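PDB 1XFS: activator of Hsp90 ATPase homologue 1/2-like C-terminal domain-containing protein from Nitrosomonas europaea, which is of unknown function but, as an AHA1-family protein with a Bet v 1-like fold, may bind a protein partner or a small apolar ligand. Local coordinates for residues A[37-42]-A[57-62]; A[77-80]-A[84-87]. All coordinates share one frame; numbering follows the deposited sequence.

Interaction 1: A[37-42]-A[57-62]; sequences KWFVPK and GEFYTV
Phe-39 and Phe-59 meet at the far corners of their rings, reaching across from opposite directions. The closest atoms are Phe-39 CZ and Phe-59 CZ, 3.7 Å apart, and Phe-39 CZ also lies 3.9 Å from Phe-59 CE1. With ring centroids 5.5 Å apart and planes at 58°, the pair is oblique, neither stacked nor T-shaped. The contact is purely apolar and small, burying 106 Å² in total, and no hydrogen bond joins the two segments. Thr-61 adds a looser flank: its methyl CG2 stands 4.6 Å from Phe-39 CE2. The backbones stay well apart, their closest CA atoms, those of Phe-39 and Thr-61, being 9.6 Å from each other, and the two rings fill the distance between Phe-39 and Phe-59. On the loop side, CG is placed opposite the backbone nitrogen (chi1 -161°), which carries the Phe-39 ring out toward the strand; Phe-59 does the same from its own side (chi1 -175°). Replacing Phe-39 by an alanine would probably leave the outer corner of the Phe-59 ring without its partner and open a gap between loop and sheet. Behind the first shell, Trp-38 offers one ring face to Phe-39, whose CD1 sits 4.1 Å above the indole plane toward its rim. Phe-59 is held in turn by the ring of Phe-77, nearly parallel to its own, and by Trp-88 in an edge-to-face pairing. The indole NE1 of Trp-38 donates to Gly-28 O in helix 22-30, and its ring packs on Leu-160 and Leu-163. Residues 37-42 thus run beside helix 149-167, where Gln-159 bonds the backbone of Val-40 and Lys-42, while Phe-39 also touches Ile-46 of strand 45-51 and reaches toward strand 58-64. This helix-over-sheet construction belongs to the Bet v 1-like fold.

Interaction 2: A[77-80]-A[84-87]; sequences FLEV and KRLI
The Phe-77 ring has the carbonyl oxygen of Ile-87 at its edge, near the ring plane, and the methyl CD1 of Leu-86 approaches it obliquely, 3.9 Å from Phe-77 CD1. The other flat group, the Arg-85 guanidinium, receives Glu-79 at its edge: NH1 donates to OE1 at 3.0 Å, close to the guanidinium plane and on the syn lone pair of the carboxylate, in a salt bridge. The carboxylate and guanidinium planes are nevertheless turned 52° apart, and only one N-H...O bond joins the two groups. The extended first part of Arg-85 lays its CD beside the carboxylate, and a bend at chi3 (-66°) then turns the guanidinium so that NH1 meets OE1. That oxygen also bonds Thr-81 OG1, so two partners hold it. The other carboxylate oxygen, Glu-79 OE2, rests 3.5 Å from Ile-87 CD1.

Backbone bonds establish the antiparallel pairing. Leu-78 N donates to Ile-87 O at 2.8 Å and nearly straight (177°), whereas Glu-79 N reaches the same oxygen only weakly, at 3.4 Å. Two residues thus face one, a classic beta bulge. Ile-87 N returns a bond to Glu-79 O at 3.0 Å, making these two residues a hydrogen-bonded pair; Val-80 and Leu-86 form the following non-hydrogen-bonded pair. Their side chains lie side by side and pack on Trp-26 of helix 22-30. Leu-78 CD1 meets Ile-87 CG2 at 4.0 Å, and both residues touch Tyr-96 of the second subunit.

Apolar side chains thus pack toward helix 22-30 and the second subunit, while the Glu-79 carboxylate, beside Ile-87 on the same face and shared by Thr-81 and Arg-85, is likely to be stabilised in its charged form; the salt bridge adds a side-chain link between the strands near their turn.

In the fold
From the N terminus, the chain passes helices 22-30 and 32-35 before residues 37-42. Interaction 1 closes the first loop: 14 residues, including strand 45-51, separate its segments, and it ties the loop beside helix 149-167 to strand 58-64. Interaction 2 opens only afterwards and closes a tight hairpin, with three residues between segments 77-80 and 84-87. The two are therefore in series, neither nested nor crossed. Their centres lie about 16 Å apart, yet they touch through neighbouring strands 58-64 and 70-81, where Gly-57 O and Phe-77 N, 2.9 Å apart, probably share a hydrogen bond. Both contacts thus reach one seven-stranded antiparallel sheet, interaction 1 from the loop, interaction 2 within it.

Interaction 1: A[37-42]-A[57-62]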
loop_
_atom_site.group_PDB
_atom_site.type_symbol
_atom_site.label_atom_id
_atom_site.label_comp_id
_atom_site.label_asym_id
_atom_site.label_seq_id
_atom_site.Cartn_x
_atom_site.Cartn_y
_atom_site.Cartn_z
ATOM N N LYS A 37 -8.675 -22.079 8.412
ATOM C CA LYS A 37 -9.905 -22.817 8.670
ATOM C C LYS A 37 -11.200 -22.075 8.361
ATOM O O LYS A 37 -12.280 -22.594 8.644
ATOM C CB LYS A 37 -9.937 -23.289 10.122
ATOM C CG LYS A 37 -8.883 -24.323 10.443
ATOM C CD LYS A 37 -9.032 -24.822 11.857
ATOM C CE LYS A 37 -8.077 -25.960 12.129
ATOM N NZ LYS A 37 -8.268 -26.485 13.505
ATOM N N TRP A 38 -11.113 -20.880 7.783
ATOM C CA TRP A 38 -12.324 -20.117 7.476
ATOM C C TRP A 38 -12.199 -19.095 6.350
ATOM O O TRP A 38 -13.197 -18.712 5.745
ATOM C CB TRP A 38 -12.804 -19.368 8.724
ATOM C CG TRP A 38 -11.928 -18.187 9.084
ATOM C CD1 TRP A 38 -10.852 -18.183 9.927
ATOM C CD2 TRP A 38 -12.043 -16.848 8.576
ATOM N NE1 TRP A 38 -10.293 -16.927 9.974
ATOM C CE2 TRP A 38 -11.003 -16.088 9.155
ATOM C CE3 TRP A 38 -12.922 -16.217 7.682
ATOM C CZ2 TRP A 38 -10.819 -14.726 8.877
ATOM C CZ3 TRP A 38 -12.741 -14.865 7.402
ATOM C CH2 TRP A 38 -11.694 -14.133 8.001
ATOM N N PHE A 39 -10.970 -18.655 6.086
ATOM C CA PHE A 39 -10.687 -17.630 5.081
ATOM C C PHE A 39 -11.279 -17.866 3.695
ATOM O O PHE A 39 -11.585 -16.913 2.980
ATOM C CB PHE A 39 -9.171 -17.430 4.981
ATOM C CG PHE A 39 -8.765 -16.138 4.339
ATOM C CD1 PHE A 39 -9.092 -14.915 4.924
ATOM C CD2 PHE A 39 -8.029 -16.143 3.159
ATOM C CE1 PHE A 39 -8.685 -13.713 4.342
ATOM C CE2 PHE A 39 -7.618 -14.945 2.568
ATOM C CZ PHE A 39 -7.946 -13.727 3.161
ATOM N N VAL A 40 -11.431 -19.130 3.312
ATOM C CA VAL A 40 -12.015 -19.451 2.018
ATOM C C VAL A 40 -13.275 -20.278 2.244
ATOM O O VAL A 40 -13.340 -21.096 3.162
ATOM C CB VAL A 40 -11.033 -20.243 1.111
ATOM C CG1 VAL A 40 -9.832 -19.367 0.772
ATOM C CG2 VAL A 40 -10.584 -21.521 1.803
ATOM N N PRO A 41 -14.305 -20.052 1.422
ATOM C CA PRO A 41 -15.570 -20.779 1.534
ATOM C C PRO A 41 -15.451 -22.206 1.017
ATOM O O PRO A 41 -15.001 -22.426 -0.105
ATOM C CB PRO A 41 -16.521 -19.933 0.697
ATOM C CG PRO A 41 -15.622 -19.415 -0.386
ATOM C CD PRO A 41 -14.385 -19.012 0.381
ATOM N N LYS A 42 -15.842 -23.168 1.848
ATOM C CA LYS A 42 -15.799 -24.575 1.469
ATOM C C LYS A 42 -16.645 -24.741 0.210
ATOM O O LYS A 42 -17.537 -23.934 -0.050
ATOM C CB LYS A 42 -16.353 -25.445 2.595
ATOM C CG LYS A 42 -15.630 -25.271 3.920
ATOM C CD LYS A 42 -16.190 -26.190 4.992
ATOM C CE LYS A 42 -15.413 -26.039 6.291
ATOM N NZ LYS A 42 -15.910 -26.946 7.361
ATOM N N GLY A 57 4.295 -6.042 5.878
ATOM C CA GLY A 57 4.465 -7.476 6.065
ATOM C C GLY A 57 3.682 -8.304 5.062
ATOM O O GLY A 57 2.590 -7.927 4.637
ATOM N N GLU A 58 4.236 -9.450 4.687
ATOM C CA GLU A 58 3.592 -10.307 3.710
ATOM C C GLU A 58 2.402 -11.096 4.249
ATOM O O GLU A 58 2.401 -11.556 5.387
ATOM C CB GLU A 58 4.629 -11.271 3.110
ATOM C CG GLU A 58 4.068 -12.273 2.107
ATOM C CD GLU A 58 5.169 -13.070 1.432
ATOM O OE1 GLU A 58 6.030 -13.623 2.152
ATOM O OE2 GLU A 58 5.165 -13.158 0.188
ATOM N N PHE A 59 1.372 -11.209 3.415
ATOM C CA PHE A 59 0.174 -11.980 3.721
ATOM C C PHE A 59 0.140 -12.971 2.552
ATOM O O PHE A 59 -0.281 -12.623 1.445
ATOM C CB PHE A 59 -1.070 -11.081 3.714
ATOM C CG PHE A 59 -2.331 -11.780 4.139
ATOM C CD1 PHE A 59 -3.574 -11.173 3.965
ATOM C CD2 PHE A 59 -2.282 -13.054 4.701
ATOM C CE1 PHE A 59 -4.757 -11.828 4.338
ATOM C CE2 PHE A 59 -3.455 -13.720 5.079
ATOM C CZ PHE A 59 -4.699 -13.104 4.898
ATOM N N TYR A 60 0.625 -14.190 2.798
ATOM C CA TYR A 60 0.705 -15.240 1.776
ATOM C C TYR A 60 -0.258 -16.384 2.056
ATOM O O TYR A 60 -0.352 -16.877 3.180
ATOM C CB TYR A 60 2.136 -15.797 1.719
ATOM C CG TYR A 60 2.333 -17.041 0.858
ATOM C CD1 TYR A 60 2.447 -16.954 -0.527
ATOM C CD2 TYR A 60 2.426 -18.307 1.443
ATOM C CE1 TYR A 60 2.656 -18.104 -1.314
ATOM C CE2 TYR A 60 2.628 -19.456 0.667
ATOM C CZ TYR A 60 2.744 -19.346 -0.709
ATOM O OH TYR A 60 2.944 -20.487 -1.462
ATOM N N THR A 61 -0.979 -16.807 1.027
ATOM C CA THR A 61 -1.911 -17.909 1.185
ATOM C C THR A 61 -1.958 -18.735 -0.091
ATOM O O THR A 61 -1.724 -18.220 -1.179
ATOM C CB THR A 61 -3.337 -17.402 1.502
ATOM O OG1 THR A 61 -3.795 -16.569 0.431
ATOM C CG2 THR A 61 -3.345 -16.599 2.795
ATOM N N VAL A 62 -2.220 -20.029 0.051
ATOM C CA VAL A 62 -2.339 -20.901 -1.107
ATOM C C VAL A 62 -3.737 -21.482 -1.045
ATOM O O VAL A 62 -4.064 -22.239 -0.133
ATOM C CB VAL A 62 -1.320 -22.052 -1.088
ATOM C CG1 VAL A 62 -1.551 -22.953 -2.299
ATOM C CG2 VAL A 62 0.095 -21.496 -1.112
#

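Interaction 2: A[77-80]-A[84-87]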
loop_
_atom_site.group_PDB
_atom_site.type_symbol
_atom_site.label_atom_id
_atom_site.label_comp_id
_atom_site.label_asym_id
_atom_site.label_seq_id
_atom_site.Cartn_x
_atom_site.Cartn_y
_atom_site.Cartn_z
ATOM N N PHE A 77 0.292 -6.217 4.125
ATOM C CA PHE A 77 -0.504 -5.508 5.125
ATOM C C PHE A 77 -0.175 -4.014 5.035
ATOM O O PHE A 77 0.973 -3.634 4.819
ATOM C CB PHE A 77 -0.205 -6.036 6.536
ATOM C CG PHE A 77 -0.788 -7.394 6.808
ATOM C CD1 PHE A 77 -2.168 -7.571 6.899
ATOM C CD2 PHE A 77 0.039 -8.504 6.927
ATOM C CE1 PHE A 77 -2.720 -8.851 7.100
ATOM C CE2 PHE A 77 -0.497 -9.789 7.126
ATOM C CZ PHE A 77 -1.876 -9.953 7.212
ATOM N N LEU A 78 -1.191 -3.171 5.179
ATOM C CA LEU A 78 -0.997 -1.729 5.105
ATOM C C LEU A 78 -1.256 -1.039 6.435
ATOM O O LEU A 78 -0.644 -0.018 6.746
ATOM C CB LEU A 78 -1.913 -1.138 4.042
ATOM C CG LEU A 78 -1.740 -1.723 2.645
ATOM C CD1 LEU A 78 -2.773 -1.101 1.706
ATOM C CD2 LEU A 78 -0.323 -1.441 2.127
ATOM N N GLU A 79 -2.190 -1.582 7.207
ATOM C CA GLU A 79 -2.513 -1.035 8.512
ATOM C C GLU A 79 -2.897 -2.175 9.440
ATOM O O GLU A 79 -3.641 -3.080 9.055
ATOM C CB GLU A 79 -3.672 -0.028 8.440
ATOM C CG GLU A 79 -4.051 0.512 9.825
ATOM C CD GLU A 79 -5.245 1.449 9.823
ATOM O OE1 GLU A 79 -5.903 1.564 10.879
ATOM O OE2 GLU A 79 -5.523 2.091 8.785
ATOM N N VAL A 80 -2.366 -2.124 10.653
ATOM C CA VAL A 80 -2.656 -3.120 11.669
ATOM C C VAL A 80 -2.933 -2.358 12.950
ATOM O O VAL A 80 -2.010 -1.977 13.674
ATOM C CB VAL A 80 -1.466 -4.079 11.903
ATOM C CG1 VAL A 80 -1.844 -5.136 12.934
ATOM C CG2 VAL A 80 -1.068 -4.752 10.588
ATOM N N LYS A 84 -9.129 -3.440 15.934
ATOM C CA LYS A 84 -9.886 -2.322 15.399
ATOM C C LYS A 84 -9.935 -2.284 13.880
ATOM O O LYS A 84 -11.015 -2.272 13.289
ATOM C CB LYS A 84 -9.286 -1.016 15.932
ATOM C CG LYS A 84 -9.839 0.252 15.303
ATOM C CD LYS A 84 -11.326 0.408 15.553
ATOM C CE LYS A 84 -11.856 1.655 14.862
ATOM N NZ LYS A 84 -11.112 2.881 15.271
ATOM N N ARG A 85 -8.768 -2.265 13.247
ATOM C CA ARG A 85 -8.730 -2.190 11.794
ATOM C C ARG A 85 -7.568 -2.951 11.168
ATOM O O ARG A 85 -6.429 -2.848 11.609
ATOM C CB ARG A 85 -8.679 -0.720 11.349
ATOM C CG ARG A 85 -8.843 -0.536 9.846
ATOM C CD ARG A 85 -8.704 0.914 9.406
ATOM N NE ARG A 85 -9.775 1.771 9.904
ATOM C CZ ARG A 85 -9.696 2.514 11.004
ATOM N NH1 ARG A 85 -8.589 2.514 11.736
ATOM N NH2 ARG A 85 -10.728 3.266 11.374
ATOM N N LEU A 86 -7.881 -3.726 10.136
ATOM C CA LEU A 86 -6.884 -4.492 9.415
ATOM C C LEU A 86 -7.054 -4.175 7.939
ATOM O O LEU A 86 -8.156 -4.252 7.404
ATOM C CB LEU A 86 -7.086 -5.988 9.642
ATOM C CG LEU A 86 -6.020 -6.901 9.041
ATOM C CD1 LEU A 86 -4.658 -6.608 9.680
ATOM C CD2 LEU A 86 -6.414 -8.350 9.296
ATOM N N ILE A 87 -5.965 -3.795 7.288
ATOM C CA ILE A 87 -6.017 -3.484 5.867
ATOM C C ILE A 87 -4.897 -4.196 5.151
ATOM O O ILE A 87 -3.744 -4.121 5.573
ATOM C CB ILE A 87 -5.848 -1.967 5.593
ATOM C CG1 ILE A 87 -6.961 -1.163 6.298
ATOM C CG2 ILE A 87 -5.881 -1.703 4.077
ATOM C CD1 ILE A 87 -6.908 0.346 6.029
#